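Local coordinates for putative fimbrial associated sortase-like protein (Corynebacterium diphtheriae, PDB 5K9A) that probably works as a class C sortase, a membrane-anchored cysteine transpeptidase that joins pilin subunits into pili, this chain being the piece that carries the sortase domain, at residues 183-188 with 198-203; 77-82 with 148-153; 48-53 with 123-128. All blocks are in the same frame, centred on the assembly; numbering follows the deposited sequence.

From the N terminus, the loop at 48-53 meets 123-128 in contact 3, closing a span of 69 residues. Segment 77-82 lies inside that span and pairs with 148-153 beyond it, 65 residues apart, so contacts 2 and 3 cross. Contact 1 follows in series as the local hairpin of 183-188 and 198-203, with 9 residues between. Contact 2 joins strand 77-83 to strand 147-152, the two ends of the strand order, and so closes the sortase beta-barrel. Contact 1 shares packing with it where Leu-186 reaches Ile-81 and Ile-148. Contact 3 sets the probable lid loop against the predicted active site and is tied to contact 1 by the salt bridge between Asp-48 and Arg-198.

Contact 1. Residues 183-188 with 198-203; sequences QITLIT and RLLVRA
Leu-186 and Val-201 form the middle of a six-bond antiparallel ladder and show how closely the strands fit: Leu-186 N lies 2.8 Å from Val-201 O, and the return bond from Val-201 N to Leu-186 O is almost straight (177° at the hydrogen). Hydrogen-bonded pairs Ile-184/Ala-203 and Thr-188/Leu-199 repeat the pattern. On their face, Ile-184 CG1 packs on Ala-203 CB at 4.1 Å, and Ile-148 covers Ile-184, Leu-186 and Ala-203. Ile-187 and Leu-200 lie alongside each other, both directed to the other face, with CG1 of Ile-187 4.0 Å from CD1 of Leu-200. This is the hairpin of the sortase beta-barrel; strand 183-190 carries Cys-189, the predicted acyl-thioester residue, directly after Thr-188. The looser part is the Thr-185/Arg-202 end of the Ile-187/Leu-200 face, where Arg-202, alone of the twelve residues, is partly exposed. Its CG lies 3.5 Å from Thr-185 OG1 where the chain leaves the strand, and the later bend at chi3 (68°) turns the guanidinium aside. Gln-183 crosses it with NE2 3.2 Å from Arg-202 CD, a contact with a methylene, and the amide and guanidinium planes stand 42° apart. Arg-202 NE makes a salt bridge to Asp-162, while Thr-185 OG1 is bonded to His-121.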
loop_
_atom_site.group_PDB
_atom_site.type_symbol
_atom_site.label_atom_id
_atom_site.label_comp_id
_atom_site.label_asym_id
_atom_site.label_seq_id
_atom_site.Cartn_x
_atom_site.Cartn_y
_atom_site.Cartn_z
ATOM N N GLN A 183 -14.829 18.106 16.015
ATOM C CA GLN A 183 -15.358 18.476 14.698
ATOM C C GLN A 183 -14.423 18.057 13.541
ATOM O O GLN A 183 -13.253 17.916 13.735
ATOM C CB GLN A 183 -15.435 20.009 14.569
ATOM C CG GLN A 183 -16.149 20.723 15.655
ATOM C CD GLN A 183 -16.063 22.247 15.500
ATOM O OE1 GLN A 183 -15.071 22.936 15.891
ATOM N NE2 GLN A 183 -17.123 22.778 14.979
ATOM N N ILE A 184 -14.962 18.041 12.338
ATOM C CA ILE A 184 -14.155 17.949 11.114
ATOM C C ILE A 184 -14.764 18.854 10.060
ATOM O O ILE A 184 -15.960 19.094 10.073
ATOM C CB ILE A 184 -14.104 16.546 10.481
ATOM C CG1 ILE A 184 -15.518 16.004 10.244
ATOM C CG2 ILE A 184 -13.345 15.583 11.358
ATOM C CD1 ILE A 184 -15.567 14.804 9.306
ATOM N N THR A 185 -13.929 19.321 9.145
ATOM C CA THR A 185 -14.430 20.036 7.973
ATOM C C THR A 185 -13.883 19.400 6.715
ATOM O O THR A 185 -12.693 19.064 6.641
ATOM C CB THR A 185 -14.104 21.574 8.035
ATOM O OG1 THR A 185 -14.967 22.270 8.969
ATOM C CG2 THR A 185 -14.333 22.242 6.707
ATOM N N LEU A 186 -14.774 19.219 5.749
ATOM C CA LEU A 186 -14.432 18.872 4.383
ATOM C C LEU A 186 -14.414 20.102 3.513
ATOM O O LEU A 186 -15.404 20.817 3.435
ATOM C CB LEU A 186 -15.417 17.869 3.818
ATOM C CG LEU A 186 -15.801 16.710 4.782
ATOM C CD1 LEU A 186 -16.750 15.754 4.065
ATOM C CD2 LEU A 186 -14.604 15.969 5.281
ATOM N N ILE A 187 -13.324 20.307 2.782
ATOM C CA ILE A 187 -13.148 21.485 1.962
ATOM C C ILE A 187 -12.877 21.141 0.490
ATOM O O ILE A 187 -12.103 20.208 0.153
ATOM C CB ILE A 187 -12.074 22.397 2.580
ATOM C CG1 ILE A 187 -11.927 23.676 1.800
ATOM C CG2 ILE A 187 -10.700 21.762 2.597
ATOM C CD1 ILE A 187 -10.955 24.661 2.441
ATOM N N THR A 188 -13.549 21.853 -0.411
ATOM C CA THR A 188 -13.229 21.776 -1.812
ATOM C C THR A 188 -13.356 23.171 -2.419
ATOM O O THR A 188 -13.746 24.115 -1.740
ATOM C CB THR A 188 -14.137 20.768 -2.539
ATOM O OG1 THR A 188 -13.589 20.508 -3.854
ATOM C CG2 THR A 188 -15.560 21.269 -2.683
ATOM N N ARG A 198 -14.195 28.567 -1.573
ATOM C CA ARG A 198 -14.053 27.291 -0.882
ATOM C C ARG A 198 -15.362 26.934 -0.292
ATOM O O ARG A 198 -16.020 27.798 0.329
ATOM C CB ARG A 198 -12.995 27.410 0.190
ATOM C CG ARG A 198 -11.667 27.913 -0.323
ATOM C CD ARG A 198 -11.026 26.932 -1.285
ATOM N NE ARG A 198 -9.724 27.387 -1.769
ATOM C CZ ARG A 198 -9.464 27.938 -2.962
ATOM N NH1 ARG A 198 -10.407 28.177 -3.858
ATOM N NH2 ARG A 198 -8.235 28.272 -3.282
ATOM N N LEU A 199 -15.812 25.706 -0.536
ATOM C CA LEU A 199 -16.982 25.133 0.131
ATOM C C LEU A 199 -16.478 24.347 1.373
ATOM O O LEU A 199 -15.622 23.480 1.248
ATOM C CB LEU A 199 -17.731 24.241 -0.834
ATOM C CG LEU A 199 -18.737 23.273 -0.257
ATOM C CD1 LEU A 199 -19.904 24.032 0.359
ATOM C CD2 LEU A 199 -19.238 22.290 -1.292
ATOM N N LEU A 200 -16.994 24.679 2.542
ATOM C CA LEU A 200 -16.609 24.094 3.835
ATOM C C LEU A 200 -17.819 23.404 4.407
ATOM O O LEU A 200 -18.802 24.086 4.676
ATOM C CB LEU A 200 -16.207 25.199 4.812
ATOM C CG LEU A 200 -14.792 25.773 4.677
ATOM C CD1 LEU A 200 -14.463 26.326 3.316
ATOM C CD2 LEU A 200 -14.591 26.910 5.671
ATOM N N VAL A 201 -17.776 22.075 4.500
ATOM C CA VAL A 201 -18.816 21.267 5.089
ATOM C C VAL A 201 -18.303 20.849 6.468
ATOM O O VAL A 201 -17.345 20.072 6.543
ATOM C CB VAL A 201 -19.137 20.067 4.223
ATOM C CG1 VAL A 201 -20.147 19.164 4.908
ATOM C CG2 VAL A 201 -19.684 20.531 2.865
ATOM N N ARG A 202 -18.894 21.394 7.531
ATOM C CA ARG A 202 -18.505 21.086 8.892
ATOM C C ARG A 202 -19.393 20.041 9.531
ATOM O O ARG A 202 -20.604 20.068 9.344
ATOM C CB ARG A 202 -18.565 22.333 9.752
ATOM C CG ARG A 202 -17.805 22.168 11.084
ATOM C CD ARG A 202 -17.889 23.464 11.898
ATOM N NE ARG A 202 -19.271 23.665 12.328
ATOM C CZ ARG A 202 -19.807 24.816 12.721
ATOM N NH1 ARG A 202 -19.097 25.921 12.759
ATOM N NH2 ARG A 202 -21.080 24.865 13.040
ATOM N N ALA A 203 -18.802 19.171 10.338
ATOM C CA ALA A 203 -19.564 18.130 11.007
ATOM C C ALA A 203 -19.022 17.935 12.410
ATOM O O ALA A 203 -17.856 18.290 12.713
ATOM C CB ALA A 203 -19.495 16.820 10.227
#

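Contact 2. Residues 77-82 with 148-153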
loop_
_atom_site.group_PDB
_atom_site.type_symbol
_atom_site.label_atom_id
_atom_site.label_comp_id
_atom_site.label_asym_id
_atom_site.label_seq_id
_atom_site.Cartn_x
_atom_site.Cartn_y
_atom_site.Cartn_z
ATOM N N VAL A 77 -1.859 5.677 3.057
ATOM C CA VAL A 77 -3.197 6.037 3.419
ATOM C C VAL A 77 -3.191 6.190 4.935
ATOM O O VAL A 77 -2.731 5.272 5.621
ATOM C CB VAL A 77 -4.165 4.968 3.013
ATOM C CG1 VAL A 77 -5.570 5.326 3.491
ATOM C CG2 VAL A 77 -4.172 4.820 1.473
ATOM N N ILE A 78 -3.677 7.328 5.445
ATOM C CA ILE A 78 -3.700 7.588 6.886
ATOM C C ILE A 78 -5.066 7.337 7.546
ATOM O O ILE A 78 -5.137 7.184 8.756
ATOM C CB ILE A 78 -3.148 8.979 7.291
ATOM C CG1 ILE A 78 -3.947 10.131 6.714
ATOM C CG2 ILE A 78 -1.684 9.083 6.924
ATOM C CD1 ILE A 78 -3.621 11.462 7.395
ATOM N N ALA A 79 -6.118 7.325 6.735
ATOM C CA ALA A 79 -7.492 7.127 7.138
ATOM C C ALA A 79 -8.369 7.008 5.896
ATOM O O ALA A 79 -7.938 7.336 4.791
ATOM C CB ALA A 79 -7.997 8.287 7.973
ATOM N N SER A 80 -9.585 6.512 6.062
ATOM C CA SER A 80 -10.535 6.547 4.973
ATOM C C SER A 80 -11.766 7.271 5.433
ATOM O O SER A 80 -12.062 7.381 6.658
ATOM C CB SER A 80 -10.925 5.160 4.535
ATOM O OG SER A 80 -11.622 4.530 5.542
ATOM N N ILE A 81 -12.520 7.715 4.453
ATOM C CA ILE A 81 -13.749 8.366 4.714
ATOM C C ILE A 81 -14.875 7.853 3.846
ATOM O O ILE A 81 -14.714 7.591 2.658
ATOM C CB ILE A 81 -13.541 9.874 4.564
ATOM C CG1 ILE A 81 -14.801 10.625 5.019
ATOM C CG2 ILE A 81 -13.231 10.229 3.117
ATOM C CD1 ILE A 81 -14.646 12.142 4.991
ATOM N N SER A 82 -16.047 7.758 4.430
ATOM C CA SER A 82 -17.237 7.370 3.730
ATOM C C SER A 82 -18.368 8.369 3.959
ATOM O O SER A 82 -18.655 8.718 5.104
ATOM C CB SER A 82 -17.624 5.960 4.228
ATOM O OG SER A 82 -18.848 5.630 3.626
ATOM N N ILE A 148 -20.989 11.115 8.214
ATOM C CA ILE A 148 -19.649 10.937 7.679
ATOM C C ILE A 148 -18.931 9.942 8.551
ATOM O O ILE A 148 -18.959 10.074 9.793
ATOM C CB ILE A 148 -18.894 12.265 7.687
ATOM C CG1 ILE A 148 -19.564 13.286 6.736
ATOM C CG2 ILE A 148 -17.419 12.088 7.348
ATOM C CD1 ILE A 148 -19.069 14.698 6.922
ATOM N N TYR A 149 -18.313 8.932 7.958
ATOM C CA TYR A 149 -17.605 7.932 8.726
ATOM C C TYR A 149 -16.115 8.003 8.408
ATOM O O TYR A 149 -15.724 7.924 7.244
ATOM C CB TYR A 149 -18.159 6.535 8.406
ATOM C CG TYR A 149 -19.635 6.397 8.667
ATOM C CD1 TYR A 149 -20.104 5.923 9.879
ATOM C CD2 TYR A 149 -20.558 6.761 7.717
ATOM C CE1 TYR A 149 -21.468 5.823 10.132
ATOM C CE2 TYR A 149 -21.905 6.622 7.943
ATOM C CZ TYR A 149 -22.361 6.186 9.172
ATOM O OH TYR A 149 -23.736 6.096 9.411
ATOM N N ILE A 150 -15.289 8.131 9.422
ATOM C CA ILE A 150 -13.860 8.093 9.282
ATOM C C ILE A 150 -13.406 6.760 9.872
ATOM O O ILE A 150 -13.757 6.406 11.012
ATOM C CB ILE A 150 -13.168 9.192 10.075
ATOM C CG1 ILE A 150 -13.588 10.611 9.652
ATOM C CG2 ILE A 150 -11.659 9.043 10.048
ATOM C CD1 ILE A 150 -12.930 11.093 8.400
ATOM N N THR A 151 -12.512 6.062 9.176
ATOM C CA THR A 151 -11.897 4.838 9.726
ATOM C C THR A 151 -10.409 5.101 9.823
ATOM O O THR A 151 -9.774 5.549 8.848
ATOM C CB THR A 151 -12.207 3.603 8.854
ATOM O OG1 THR A 151 -13.639 3.452 8.805
ATOM C CG2 THR A 151 -11.593 2.291 9.419
ATOM N N VAL A 152 -9.837 4.783 10.986
ATOM C CA VAL A 152 -8.455 5.086 11.223
ATOM C C VAL A 152 -7.868 4.083 12.221
ATOM O O VAL A 152 -8.428 3.892 13.293
ATOM C CB VAL A 152 -8.271 6.562 11.686
ATOM C CG1 VAL A 152 -9.011 6.838 12.989
ATOM C CG2 VAL A 152 -6.824 6.938 11.798
ATOM N N GLN A 153 -6.810 3.371 11.813
ATOM C CA GLN A 153 -6.152 2.355 12.693
ATOM C C GLN A 153 -7.144 1.377 13.239
ATOM O O GLN A 153 -7.062 0.983 14.404
ATOM C CB GLN A 153 -5.384 3.023 13.841
ATOM C CG GLN A 153 -4.223 3.860 13.362
ATOM C CD GLN A 153 -3.085 2.989 12.925
ATOM O OE1 GLN A 153 -2.696 2.066 13.653
ATOM N NE2 GLN A 153 -2.501 3.290 11.772
HETATM O O HOH W 1 -3.747 4.999 9.692
#
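Ile-81 lies across both Ile-148 and Ile-150, its CD1 3.6 Å from Ile-148 CG2 and its CG1 3.9 Å from Ile-150 CD1. Two torsions set up this meeting: Ile-81 sends CG1 opposite its own backbone N (chi1 -173°), while Ile-150 folds back at chi2 (-79°), which brings its terminal methyl nearer the neighbouring strand. Further along, Ala-79 CB rests 4.1 Å from Val-152 CB. The reverse face carries hydroxyls and the tyrosine ring: Ser-80 OG sits beside Thr-151 CB at 3.5 Å, and the backbone oxygen of Ser-82 lies at the Tyr-149 ring edge. Four backbone bonds hold the antiparallel pairs Ser-80/Thr-151 and Ser-82/Tyr-149, the shortest being Ser-82 N to Tyr-149 O at 2.8 Å. This pairing closes the sortase barrel. On its other side, strand 77-83 has a classic beta bulge, Ile-78 and Ala-79 against Ile-92 of strand 88-94. A water donates to Ile-78 O (2.8 Å) and accepts from NE2 of the loop residue Gln-153 (3.0 Å). The faces thus differ in chemistry: Ile-81 and Ile-148 meet Leu-186 in the apolar interior, whereas Tyr-149 OH bonds Asp-212 and, at the Ser-80/Thr-151 end, Ser-80 OG bonds Glu-16 of the second subunit.

Contact 3. Residues 48-53 with 123-128; sequences DPWLNR and VITGHS
The Asp-Pro-Trp sequence 48-50 is consistent with the lid over the active site that is a hallmark of class C sortases, and it sets Trp-50 against His-127, the predicted proton donor/acceptor. The indole NE1 lies 3.3 Å from His-127 ND1, which sits at the edge of the indole, in its plane. Trp-50 CG sits beside the backbone N (chi1 -69°), and chi2 of -86° turns the ring edge to His-127 and Gly-126. Indole and imidazole come alongside one another from opposing segments of the chain, the five-membered ring and the imidazole having centroids 5.2 Å apart and planes at an oblique 47°. The benzo end reaches the strand itself: Trp-50 CH2 is 3.5 Å from the methyl CG2 of Thr-125, while Gly-126 O lies at the ring edge, 3.6 Å from CZ2. Pro-49 adds a second apolar touch, its CG 3.9 Å from the same Thr-125 methyl. Thr-125 OG1 is buried here and has no polar partner in the model. Because strand 123-125 runs on through Gly-126 toward His-127 in the sortase barrel, the tryptophan bridges the barrel wall and the predicted catalytic residues; its side chain also touches Cys-189, the predicted acyl-thioester residue. The loop is folded on itself by an Asx turn. Asp-48 OD2 accepts from Trp-50 N at 2.8 Å, met from above the carboxylate plane, and from Leu-51 N at 3.0 Å, through the lone pair anti to the other oxygen. Asp-48 O is gripped twice by Asn-52: through the backbone N, and through ND2 at 2.9 Å, which lies in the carbonyl plane on a lone pair. The other carboxylate oxygen, OD1, lies in plane at the indole edge and makes a salt bridge to Arg-198 NE, anchoring the loop to strand 197-206.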
loop_
_atom_site.group_PDB
_atom_site.type_symbol
_atom_site.label_atom_id
_atom_site.label_comp_id
_atom_site.label_asym_id
_atom_site.label_seq_id
_atom_site.Cartn_x
_atom_site.Cartn_y
_atom_site.Cartn_z
ATOM N N ASP A 48 -4.361 28.063 2.873
ATOM C CA ASP A 48 -5.175 27.474 1.814
ATOM C C ASP A 48 -4.374 26.451 1.049
ATOM O O ASP A 48 -3.271 26.713 0.617
ATOM C CB ASP A 48 -5.674 28.500 0.828
ATOM C CG ASP A 48 -6.613 27.888 -0.176
ATOM O OD1 ASP A 48 -7.779 27.714 0.215
ATOM O OD2 ASP A 48 -6.149 27.495 -1.288
ATOM N N PRO A 49 -4.934 25.268 0.847
ATOM C CA PRO A 49 -4.055 24.285 0.191
ATOM C C PRO A 49 -3.872 24.404 -1.319
ATOM O O PRO A 49 -2.957 23.762 -1.850
ATOM C CB PRO A 49 -4.721 22.964 0.507
ATOM C CG PRO A 49 -6.122 23.284 0.854
ATOM C CD PRO A 49 -6.150 24.676 1.412
ATOM N N TRP A 50 -4.723 25.151 -2.027
ATOM C CA TRP A 50 -4.534 25.318 -3.476
ATOM C C TRP A 50 -3.595 26.495 -3.712
ATOM O O TRP A 50 -2.843 26.523 -4.694
ATOM C CB TRP A 50 -5.868 25.527 -4.227
ATOM C CG TRP A 50 -6.674 24.264 -4.197
ATOM C CD1 TRP A 50 -6.581 23.211 -5.072
ATOM C CD2 TRP A 50 -7.591 23.861 -3.187
ATOM N NE1 TRP A 50 -7.444 22.206 -4.705
ATOM C CE2 TRP A 50 -8.044 22.557 -3.523
ATOM C CE3 TRP A 50 -8.064 24.454 -2.024
ATOM C CZ2 TRP A 50 -8.984 21.882 -2.773
ATOM C CZ3 TRP A 50 -8.988 23.754 -1.238
ATOM C CH2 TRP A 50 -9.461 22.496 -1.637
ATOM N N LEU A 51 -3.620 27.460 -2.812
ATOM C CA LEU A 51 -2.855 28.660 -3.029
ATOM C C LEU A 51 -1.483 28.591 -2.394
ATOM O O LEU A 51 -0.651 29.382 -2.719
ATOM C CB LEU A 51 -3.593 29.849 -2.461
ATOM C CG LEU A 51 -4.842 30.185 -3.263
ATOM C CD1 LEU A 51 -5.611 31.288 -2.569
ATOM C CD2 LEU A 51 -4.489 30.564 -4.701
ATOM N N ASN A 52 -1.252 27.700 -1.446
ATOM C CA ASN A 52 0.047 27.639 -0.763
ATOM C C ASN A 52 0.623 26.243 -0.840
ATOM O O ASN A 52 -0.055 25.333 -1.225
ATOM C CB ASN A 52 -0.114 28.015 0.691
ATOM C CG ASN A 52 -0.794 29.323 0.856
ATOM O OD1 ASN A 52 -0.155 30.341 0.818
ATOM N ND2 ASN A 52 -2.097 29.310 1.070
ATOM N N ARG A 53 1.896 26.109 -0.502
ATOM C CA ARG A 53 2.567 24.832 -0.405
ATOM C C ARG A 53 3.193 24.798 0.952
ATOM O O ARG A 53 3.785 25.781 1.351
ATOM C CB ARG A 53 3.691 24.747 -1.404
ATOM C CG ARG A 53 3.219 24.711 -2.824
ATOM C CD ARG A 53 4.332 24.132 -3.682
ATOM N NE ARG A 53 4.557 24.912 -4.894
ATOM C CZ ARG A 53 5.193 26.082 -4.936
ATOM N NH1 ARG A 53 5.679 26.645 -3.826
ATOM N NH2 ARG A 53 5.336 26.703 -6.100
ATOM N N VAL A 123 -9.064 19.101 8.905
ATOM C CA VAL A 123 -9.595 19.586 7.629
ATOM C C VAL A 123 -9.142 18.643 6.503
ATOM O O VAL A 123 -7.948 18.433 6.324
ATOM C CB VAL A 123 -9.044 20.951 7.384
ATOM C CG1 VAL A 123 -9.593 21.479 6.064
ATOM C CG2 VAL A 123 -9.460 21.887 8.546
ATOM N N ILE A 124 -10.096 18.037 5.825
ATOM C CA ILE A 124 -9.849 17.045 4.812
ATOM C C ILE A 124 -10.202 17.719 3.458
ATOM O O ILE A 124 -11.320 18.267 3.270
ATOM C CB ILE A 124 -10.785 15.833 5.005
ATOM C CG1 ILE A 124 -10.677 15.210 6.413
ATOM C CG2 ILE A 124 -10.557 14.815 3.924
ATOM C CD1 ILE A 124 -9.272 14.949 6.789
ATOM N N THR A 125 -9.250 17.696 2.563
ATOM C CA THR A 125 -9.247 18.449 1.318
ATOM C C THR A 125 -9.442 17.570 0.121
ATOM O O THR A 125 -8.792 16.505 0.002
ATOM C CB THR A 125 -7.869 19.058 1.172
ATOM O OG1 THR A 125 -7.670 19.922 2.307
ATOM C CG2 THR A 125 -7.744 19.843 -0.071
ATOM N N GLY A 126 -10.340 17.952 -0.776
ATOM C CA GLY A 126 -10.446 17.241 -2.071
ATOM C C GLY A 126 -10.728 18.180 -3.210
ATOM O O GLY A 126 -11.365 19.224 -3.045
ATOM N N HIS A 127 -10.260 17.818 -4.377
ATOM C CA HIS A 127 -10.583 18.555 -5.588
ATOM C C HIS A 127 -12.035 18.364 -5.978
ATOM O O HIS A 127 -12.686 17.382 -5.682
ATOM C CB HIS A 127 -9.813 18.016 -6.778
ATOM C CG HIS A 127 -8.417 18.480 -6.908
ATOM N ND1 HIS A 127 -8.066 19.806 -6.882
ATOM C CD2 HIS A 127 -7.275 17.791 -7.186
ATOM C CE1 HIS A 127 -6.764 19.928 -7.053
ATOM N NE2 HIS A 127 -6.256 18.718 -7.265
ATOM N N SER A 128 -12.511 19.349 -6.669
ATOM C CA SER A 128 -13.679 19.179 -7.468
ATOM C C SER A 128 -13.227 19.610 -8.869
ATOM O O SER A 128 -12.324 20.433 -9.041
ATOM C CB SER A 128 -14.812 20.042 -6.965
ATOM O OG SER A 128 -14.307 21.305 -6.627
#